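Ketosynthase (Streptomyces sp. MSC090213JE08, PDB 6KXD) probably catalyses decarboxylative condensation of malonyl-ACP with a fatty acyl-ACP to give a 3-oxoacyl-ACP, as the ketosynthase of a highly reducing type II polyketide synthase. Local coordinates at residues 15-20 against 342-347; 27-32 against 355-360; 106-111 against 164-169; 173-178 against 396-401. All blocks are in the same frame, centred on the assembly; numbering follows the deposited sequence.

How the contacts relate
Along the chain the segments come as 15-20, 27-32, 106-111, 164-169, 173-178, 342-347, 355-360 and 396-401, so that contact 3 closes before contact 4 opens, while contact 1 crosses both contacts 2 and 4. Contacts 1, 3 and 4 share the connected sheet system of the fold, and their centres lie about 10 to 15 Å apart. Contact 2 sits farther out, centre to centre about 11 Å from contact 1 and about 25 Å from contact 3. Tyr28 joins contacts 1 and 2, and Ser342 joins contacts 1 and 4. Helices 172-185 and 341-355 lie in the buried middle layer expected of a thiolase-like fold, each packed on strands of the sequence-distant half.

Contact 1: residues 15-20 against 342-347; sequences FGVISS and SALGAI
Ile347 packs on Phe15 through a CH-pi contact, its CG2 methyl lying over one face of the ring at 4.0 Å from the ring centroid. The methyl is displaced from the centre toward the CG side of the rim, and the two side chains run past each other in opposite directions. The ring is also stacked with His254.

The other apolar contacts centre on Val17, whose two branches are shared between two helix residues. With CG1 anti to the backbone N (chi1 179°), Val17 presents CG2 to Ile347 CD1 at 3.7 Å and CG1 to Leu344 CD2, also at 3.7 Å. The extended Ile347 chain (chi2 171°) carries CD1 past Val17 to the strand backbone, where it lies 3.5 Å from Gly16 O. Leu344 CD1 extends the contact to Ser19 CB at 4.2 Å. An alanine in place of Ile347 would take away both CG2 and CD1, and is likely to leave a gap between the Phe15 face and Val17 CG2.

No hydrogen bond joins the segments. The Ser19 hydroxyl is engaged by Gly22 O and Ile21 N, and the carbonyl of Leu344 receives Tyr28 OH from helix 24-34, whose ring also packs on Val17, Ser19 and Ile347.

The axes of strand 15-19 and helix segment 342-347 pass 9.5 Å apart at 126°. With every touching residue buried and nothing polar exchanged across it, this patch between sheet and central helix of the thiolase-like fold is apolar, and specificity here comes from the fit of the side chains.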
# COMPACT_ATOMS: atom_id res chain seq x y z
N PHE A 15 0.10 7.84 19.92
CA PHE A 15 -0.40 6.53 19.58
C PHE A 15 -1.91 6.54 19.63
O PHE A 15 -2.51 7.02 20.60
CB PHE A 15 0.05 5.45 20.58
CG PHE A 15 1.54 5.21 20.67
CD1 PHE A 15 2.35 5.29 19.56
CD2 PHE A 15 2.11 4.82 21.88
CE1 PHE A 15 3.71 5.04 19.65
CE2 PHE A 15 3.46 4.54 21.96
CZ PHE A 15 4.26 4.65 20.85
N GLY A 16 -2.51 6.01 18.57
CA GLY A 16 -3.90 5.78 18.54
C GLY A 16 -4.15 4.31 18.29
O GLY A 16 -3.56 3.75 17.38
N VAL A 17 -5.08 3.72 19.05
CA VAL A 17 -5.32 2.27 19.06
C VAL A 17 -6.81 1.98 19.15
O VAL A 17 -7.48 2.42 20.10
CB VAL A 17 -4.59 1.58 20.23
CG1 VAL A 17 -4.89 0.07 20.21
CG2 VAL A 17 -3.11 1.84 20.26
N ILE A 18 -7.29 1.18 18.19
CA ILE A 18 -8.54 0.49 18.15
C ILE A 18 -8.21 -0.98 18.01
O ILE A 18 -7.77 -1.38 16.96
CB ILE A 18 -9.41 0.89 16.95
CG1 ILE A 18 -9.76 2.38 16.90
CG2 ILE A 18 -10.65 0.03 16.91
CD1 ILE A 18 -10.91 2.76 17.78
N SER A 19 -8.42 -1.78 19.05
CA SER A 19 -7.96 -3.17 18.99
C SER A 19 -8.93 -4.06 19.74
O SER A 19 -9.75 -3.58 20.55
CB SER A 19 -6.56 -3.29 19.56
OG SER A 19 -6.58 -3.57 20.95
N SER A 20 -8.75 -5.36 19.50
CA SER A 20 -9.54 -6.41 20.08
C SER A 20 -9.25 -6.54 21.58
O SER A 20 -10.03 -7.20 22.22
CB SER A 20 -9.30 -7.72 19.35
OG SER A 20 -7.96 -8.13 19.51
N SER A 342 1.17 -5.05 12.18
CA SER A 342 2.47 -4.55 12.49
C SER A 342 2.39 -3.15 13.12
O SER A 342 3.30 -2.77 13.80
CB SER A 342 3.42 -4.59 11.27
OG SER A 342 2.83 -4.02 10.11
N ALA A 343 1.31 -2.40 12.85
CA ALA A 343 1.15 -1.09 13.42
C ALA A 343 0.83 -1.22 14.92
O ALA A 343 1.47 -0.54 15.73
CB ALA A 343 0.07 -0.33 12.72
N LEU A 344 -0.10 -2.12 15.23
CA LEU A 344 -0.44 -2.49 16.64
C LEU A 344 0.78 -3.10 17.32
O LEU A 344 1.08 -2.72 18.43
CB LEU A 344 -1.66 -3.40 16.67
CG LEU A 344 -2.98 -2.70 16.33
CD1 LEU A 344 -4.12 -3.68 16.11
CD2 LEU A 344 -3.32 -1.63 17.37
N GLY A 345 1.57 -3.90 16.61
CA GLY A 345 2.87 -4.37 17.14
C GLY A 345 3.84 -3.24 17.43
O GLY A 345 4.52 -3.21 18.50
N ALA A 346 3.97 -2.30 16.48
CA ALA A 346 4.82 -1.16 16.68
C ALA A 346 4.43 -0.40 17.95
O ALA A 346 5.31 0.09 18.67
CB ALA A 346 4.77 -0.24 15.47
N ILE A 347 3.13 -0.19 18.15
CA ILE A 347 2.67 0.58 19.29
C ILE A 347 3.01 -0.20 20.57
O ILE A 347 3.55 0.36 21.51
CB ILE A 347 1.18 0.94 19.19
CG1 ILE A 347 0.96 1.90 18.03
CG2 ILE A 347 0.68 1.56 20.50
CD1 ILE A 347 -0.50 2.13 17.71

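Contact 2: residues 27-32 against 355-360; sequences EYTAGL and HGFIPP
The turn that carries helix 341-355 into strand 357-358 packs, through His355, Phe357 and the two prolines after them, on Thr29 and Leu32 of helix 24-34. Thr29 touches with its methyl alone: CG2 is 3.9 Å from His355 CD2 and 4.0 Å from Phe357 CE2. Its torsion explains the choice, because OG1 sits beside the backbone N (chi1 -49°), where it bonds Val25 O one helical turn earlier, and this leaves CG2 anti to that N and facing the two rings. His355 and Thr29 cross at about a right angle.

One turn on, Leu32 CB approaches the far end of the Phe357 ring, 4.0 Å from CE1. Between His355 and Phe357 the chain turns at Gly356, the first residue to leave the helix, whose positive phi starts the turn into the short strand, which pairs antiparallel with strand 381-382. The Phe357 ring is bounded at its edge, in plane, by CB of His355 and CA of Pro359.

The prolines meet the helix backbone as well as its side chains. Leu32 O lies 3.2 Å from Pro360 CD, a contact with a ring methylene, since the proline N carries no hydrogen to donate. Leu32 CB is 4.3 Å from Pro359 CB, and Leu32 CD1 lies over one face of the Tyr28 ring, toward its rim. Met333 of helix 331-334 packs on Leu32, Pro359 and Pro360 together.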
# COMPACT_ATOMS: atom_id res chain seq x y z
N GLU A 27 -6.09 1.65 27.61
CA GLU A 27 -6.75 0.35 27.44
C GLU A 27 -5.78 -0.65 26.79
O GLU A 27 -5.81 -1.83 27.10
CB GLU A 27 -7.99 0.46 26.56
CG GLU A 27 -9.33 0.51 27.27
CD GLU A 27 -10.38 -0.39 26.60
OE1 GLU A 27 -10.73 -1.43 27.19
OE2 GLU A 27 -10.85 -0.05 25.49
N TYR A 28 -4.94 -0.17 25.87
CA TYR A 28 -4.12 -1.07 25.05
C TYR A 28 -2.89 -1.48 25.84
O TYR A 28 -2.54 -2.64 25.85
CB TYR A 28 -3.71 -0.41 23.74
CG TYR A 28 -2.95 -1.31 22.79
CD1 TYR A 28 -3.52 -2.47 22.31
CD2 TYR A 28 -1.70 -0.94 22.31
CE1 TYR A 28 -2.85 -3.29 21.41
CE2 TYR A 28 -1.02 -1.74 21.40
CZ TYR A 28 -1.59 -2.93 20.97
OH TYR A 28 -0.93 -3.70 20.05
N THR A 29 -2.25 -0.52 26.52
CA THR A 29 -1.17 -0.84 27.40
C THR A 29 -1.65 -1.85 28.47
O THR A 29 -0.86 -2.72 28.88
CB THR A 29 -0.61 0.41 28.08
OG1 THR A 29 -0.36 1.39 27.07
CG2 THR A 29 0.65 0.11 28.85
N ALA A 30 -2.91 -1.73 28.91
CA ALA A 30 -3.49 -2.63 29.93
C ALA A 30 -3.59 -4.02 29.33
O ALA A 30 -3.11 -4.98 29.93
CB ALA A 30 -4.86 -2.16 30.40
N GLY A 31 -4.22 -4.11 28.15
CA GLY A 31 -4.47 -5.37 27.47
C GLY A 31 -3.17 -6.12 27.25
O GLY A 31 -3.10 -7.33 27.50
N LEU A 32 -2.12 -5.38 26.86
CA LEU A 32 -0.86 -5.98 26.51
C LEU A 32 -0.22 -6.57 27.77
O LEU A 32 0.32 -7.67 27.72
CB LEU A 32 0.10 -4.96 25.91
CG LEU A 32 -0.20 -4.51 24.48
CD1 LEU A 32 0.70 -3.32 24.15
CD2 LEU A 32 -0.02 -5.65 23.49
N HIS A 355 7.15 1.87 29.12
CA HIS A 355 6.61 1.36 30.39
C HIS A 355 7.48 0.23 30.96
O HIS A 355 7.15 -0.30 32.01
CB HIS A 355 5.14 0.94 30.22
CG HIS A 355 4.26 2.10 29.93
ND1 HIS A 355 3.98 3.06 30.89
CD2 HIS A 355 3.68 2.53 28.79
CE1 HIS A 355 3.23 4.00 30.35
NE2 HIS A 355 3.03 3.69 29.07
N GLY A 356 8.59 -0.10 30.29
CA GLY A 356 9.57 -1.05 30.79
C GLY A 356 8.96 -2.43 30.99
O GLY A 356 9.17 -3.07 32.01
N PHE A 357 8.21 -2.90 29.99
CA PHE A 357 7.68 -4.27 30.01
C PHE A 357 7.83 -4.95 28.65
O PHE A 357 8.07 -4.32 27.63
CB PHE A 357 6.23 -4.29 30.44
CG PHE A 357 5.24 -3.89 29.38
CD1 PHE A 357 4.66 -4.85 28.56
CD2 PHE A 357 4.87 -2.57 29.23
CE1 PHE A 357 3.73 -4.48 27.60
CE2 PHE A 357 3.92 -2.20 28.28
CZ PHE A 357 3.37 -3.16 27.46
N ILE A 358 7.68 -6.28 28.67
CA ILE A 358 7.70 -7.10 27.50
C ILE A 358 6.39 -7.87 27.51
O ILE A 358 6.11 -8.63 28.44
CB ILE A 358 8.90 -8.05 27.46
CG1 ILE A 358 10.24 -7.31 27.52
CG2 ILE A 358 8.82 -8.93 26.22
CD1 ILE A 358 11.41 -8.25 27.60
N PRO A 359 5.52 -7.66 26.49
CA PRO A 359 4.21 -8.26 26.48
C PRO A 359 4.40 -9.74 26.20
O PRO A 359 5.39 -10.12 25.58
CB PRO A 359 3.48 -7.55 25.33
CG PRO A 359 4.60 -7.16 24.39
CD PRO A 359 5.76 -6.83 25.30
N PRO A 360 3.44 -10.58 26.65
CA PRO A 360 3.60 -12.03 26.57
C PRO A 360 3.14 -12.66 25.26
O PRO A 360 2.24 -12.13 24.58
CB PRO A 360 2.65 -12.57 27.66
CG PRO A 360 1.57 -11.51 27.75
CD PRO A 360 2.19 -10.19 27.33

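Contact 3: residues 106-111 against 164-169; sequences VITVGT and TTVTTA
Strands 106-110 and 164-166 pair in parallel through four backbone hydrogen bonds. Thr164 N donates to Ile107 O at 2.9 Å and Val109 N to Thr164 O at 3.2 Å. Farther along, Val109 O accepts from Val166 N, and Thr111 N reaches Val166 O at 2.9 Å. Between them run CA-H...O contacts, among them Gly110 CA to Val166 O at 3.1 Å.

Side chains add a second set of contacts. Thr108 OG1 lies 3.4 Å from Val166 CG2 and is also close to Thr164 O and to Ser176 OG. On the other face, Thr165 CG2 rests 3.2 Å from Val109 O. Thr111 holds its methyl against two threonine methyls, 4.0 Å from Thr165 CG2 and 4.1 Å from Thr167 CG2. It is fixed there by its hydroxyl, which lies anti to the backbone N (chi1 -159°) and bonds Ala197 O and Gly114 N. Thr165 OG1 is likewise tied down by Ala145 O and Ser149 OG.

Thr165 and Thr167 make backbone hydrogen bonds to the partner subunit, consistent with the sheet continuing across the dimer as in thiolase-like enzymes; the turn beyond this strand probably leads to the active-site elbow, as in relatives. Strand 191-198 flanks 105-110 on its other edge. Helix 172-185 covers the face bearing Thr108 and Val166, whereas helix 147-156 packs on the face of Ile107 and Val109.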
# COMPACT_ATOMS: atom_id res chain seq x y z
N VAL A 106 2.70 13.47 5.95
CA VAL A 106 2.44 12.25 5.30
C VAL A 106 1.44 11.49 6.19
O VAL A 106 1.62 11.44 7.39
CB VAL A 106 3.74 11.47 5.03
CG1 VAL A 106 3.48 10.00 4.72
CG2 VAL A 106 4.54 12.11 3.91
N ILE A 107 0.42 10.90 5.55
CA ILE A 107 -0.51 10.00 6.20
C ILE A 107 -0.44 8.69 5.43
O ILE A 107 -0.78 8.67 4.28
CB ILE A 107 -1.93 10.56 6.20
CG1 ILE A 107 -2.03 11.88 6.95
CG2 ILE A 107 -2.91 9.51 6.72
CD1 ILE A 107 -3.40 12.50 6.87
N THR A 108 0.03 7.65 6.08
CA THR A 108 0.27 6.40 5.40
C THR A 108 -0.28 5.31 6.31
O THR A 108 0.15 5.18 7.46
CB THR A 108 1.73 6.31 4.96
OG1 THR A 108 1.95 5.03 4.37
CG2 THR A 108 2.68 6.54 6.11
N VAL A 109 -1.33 4.67 5.78
CA VAL A 109 -2.09 3.66 6.42
C VAL A 109 -1.88 2.37 5.64
O VAL A 109 -2.14 2.30 4.46
CB VAL A 109 -3.59 3.99 6.48
CG1 VAL A 109 -4.33 2.86 7.16
CG2 VAL A 109 -3.84 5.30 7.21
N GLY A 110 -1.47 1.34 6.35
CA GLY A 110 -1.33 0.03 5.79
C GLY A 110 -2.64 -0.71 5.84
O GLY A 110 -3.44 -0.50 6.73
N THR A 111 -2.86 -1.63 4.90
CA THR A 111 -4.01 -2.49 4.96
C THR A 111 -3.76 -3.79 4.19
O THR A 111 -2.99 -3.81 3.23
CB THR A 111 -5.27 -1.83 4.40
OG1 THR A 111 -6.35 -2.57 4.95
CG2 THR A 111 -5.39 -1.86 2.90
N THR A 164 -1.11 8.00 1.45
CA THR A 164 -0.70 6.83 0.77
C THR A 164 -1.16 5.63 1.59
O THR A 164 -0.73 5.42 2.73
CB THR A 164 0.83 6.78 0.64
OG1 THR A 164 1.24 7.95 -0.05
CG2 THR A 164 1.27 5.59 -0.16
N THR A 165 -1.99 4.80 0.99
CA THR A 165 -2.27 3.54 1.63
C THR A 165 -1.29 2.49 1.11
O THR A 165 -1.20 2.30 -0.08
CB THR A 165 -3.67 3.05 1.31
OG1 THR A 165 -4.50 4.09 1.82
CG2 THR A 165 -4.03 1.75 1.99
N VAL A 166 -0.58 1.86 2.04
CA VAL A 166 0.37 0.84 1.70
C VAL A 166 -0.35 -0.52 1.83
O VAL A 166 -0.85 -0.91 2.88
CB VAL A 166 1.63 0.96 2.56
CG1 VAL A 166 2.58 -0.18 2.23
CG2 VAL A 166 2.30 2.32 2.32
N THR A 167 -0.36 -1.27 0.75
CA THR A 167 -1.13 -2.52 0.70
C THR A 167 -0.14 -3.70 0.67
O THR A 167 -0.14 -4.43 -0.27
CB THR A 167 -2.07 -2.54 -0.50
OG1 THR A 167 -1.33 -2.45 -1.72
CG2 THR A 167 -3.08 -1.41 -0.42
N THR A 168 0.71 -3.76 1.68
CA THR A 168 1.68 -4.85 1.82
C THR A 168 1.22 -5.76 2.97
O THR A 168 2.04 -6.31 3.77
CB THR A 168 3.09 -4.29 1.99
OG1 THR A 168 3.12 -3.47 3.15
CG2 THR A 168 3.57 -3.50 0.79
N ALA A 169 -0.10 -5.84 3.12
CA ALA A 169 -0.76 -6.81 4.02
C ALA A 169 -0.20 -6.76 5.45
O ALA A 169 -0.22 -5.71 6.11
CB ALA A 169 -0.71 -8.15 3.36

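Contact 4: residues 173-178 against 396-401; sequences GNYSVG and AGNNAV
Asn398 lies under the end of the Tyr175 side chain, with CB 3.2 Å from Tyr175 OH. The two side chains cross at about a right angle, and the ring and amide planes are 37° apart. Tyr175 reaches this far because CG stands anti to the carbonyl carbon (chi1 -85°), swinging the ring off the helix. Its hydroxyl bonds Asn171 O of the partner subunit, and Asn398 ND2 bonds Asn171 OD1 of that partner subunit.

Asn399 turns its side chain to the far side, where Asp265 and Ser393 hold both ends of the amide. Ala400 comes back toward the helix. Its CB is 3.5 Å from Tyr175 CD1 and 3.7 Å from Asn174 CB, a small methyl filling the angle between the Tyr175 ring and the Asn174 side chain. Asn174 ND2 donates to Ala400 O at 3.0 Å with an N-H...O angle of 157°. The acceptor lies in the plane of the asparagine amide, but the donor stands above the carbonyl plane. The same oxygen accepts from Ser392 OG, while Asn174 OD1 receives Asn390 ND2. A leucine in place of Asn174 would probably lose the amide donor to Ala400 O and leave Asn390 ND2 to its other acceptor, Ser342 O.

At Val401, CA passes 4.1 Å from Asn174 ND2. Helix segment 173-178 lies across strand segment 398-401, axes 7.6 Å apart, with strands 387-394 and 255-264 on the strand's two edges and helix 274-288 packing on Asn399 and Val401.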
# COMPACT_ATOMS: atom_id res chain seq x y z
N GLY A 173 1.77 -1.99 8.25
CA GLY A 173 2.00 -1.03 9.34
C GLY A 173 3.47 -0.60 9.46
O GLY A 173 3.77 0.52 9.55
N ASN A 174 4.38 -1.57 9.41
CA ASN A 174 5.79 -1.32 9.48
C ASN A 174 6.27 -0.58 8.23
O ASN A 174 7.10 0.32 8.33
CB ASN A 174 6.57 -2.63 9.61
CG ASN A 174 6.83 -3.03 11.04
OD1 ASN A 174 6.45 -2.30 11.96
ND2 ASN A 174 7.38 -4.23 11.22
N TYR A 175 5.75 -0.97 7.06
CA TYR A 175 6.09 -0.21 5.84
C TYR A 175 5.71 1.25 6.01
O TYR A 175 6.45 2.17 5.59
CB TYR A 175 5.33 -0.69 4.62
CG TYR A 175 5.95 -1.85 3.90
CD1 TYR A 175 5.97 -3.12 4.46
CD2 TYR A 175 6.48 -1.68 2.64
CE1 TYR A 175 6.51 -4.18 3.76
CE2 TYR A 175 7.00 -2.73 1.93
CZ TYR A 175 7.01 -3.99 2.49
OH TYR A 175 7.55 -5.01 1.75
N SER A 176 4.54 1.46 6.60
CA SER A 176 3.96 2.80 6.71
C SER A 176 4.79 3.65 7.68
O SER A 176 5.06 4.81 7.40
CB SER A 176 2.49 2.71 7.11
OG SER A 176 1.70 2.13 6.07
N VAL A 177 5.15 3.08 8.84
CA VAL A 177 5.97 3.75 9.82
C VAL A 177 7.32 4.08 9.19
O VAL A 177 7.83 5.19 9.33
CB VAL A 177 6.13 2.91 11.11
CG1 VAL A 177 7.16 3.51 12.03
CG2 VAL A 177 4.81 2.73 11.86
N GLY A 178 7.89 3.11 8.48
CA GLY A 178 9.16 3.28 7.81
C GLY A 178 9.09 4.40 6.78
O GLY A 178 10.00 5.23 6.68
N ALA A 396 3.46 -12.29 -0.74
CA ALA A 396 4.39 -11.72 -1.79
C ALA A 396 5.83 -11.49 -1.27
O ALA A 396 6.59 -10.65 -1.80
CB ALA A 396 3.78 -10.45 -2.33
N GLY A 397 6.22 -12.19 -0.22
CA GLY A 397 7.56 -12.14 0.33
C GLY A 397 7.95 -10.80 0.91
O GLY A 397 9.13 -10.45 0.96
N ASN A 398 6.97 -10.00 1.33
CA ASN A 398 7.22 -8.68 1.73
C ASN A 398 7.57 -8.71 3.21
O ASN A 398 6.73 -9.13 4.02
CB ASN A 398 5.98 -7.82 1.55
CG ASN A 398 5.71 -7.39 0.12
OD1 ASN A 398 4.88 -6.53 -0.07
ND2 ASN A 398 6.42 -7.92 -0.88
N ASN A 399 8.79 -8.33 3.54
CA ASN A 399 9.20 -8.25 4.91
C ASN A 399 9.55 -6.81 5.25
O ASN A 399 10.21 -6.11 4.47
CB ASN A 399 10.41 -9.12 5.22
CG ASN A 399 10.23 -10.55 4.77
OD1 ASN A 399 9.41 -11.29 5.31
ND2 ASN A 399 11.00 -10.93 3.74
N ALA A 400 9.14 -6.39 6.45
CA ALA A 400 9.48 -5.12 7.01
C ALA A 400 9.75 -5.30 8.51
O ALA A 400 8.93 -5.83 9.23
CB ALA A 400 8.37 -4.13 6.81
N VAL A 401 10.88 -4.78 8.94
CA VAL A 401 11.34 -4.85 10.31
C VAL A 401 11.62 -3.44 10.78
O VAL A 401 12.30 -2.67 10.08
CB VAL A 401 12.58 -5.75 10.40
CG1 VAL A 401 13.08 -5.81 11.83
CG2 VAL A 401 12.28 -7.13 9.84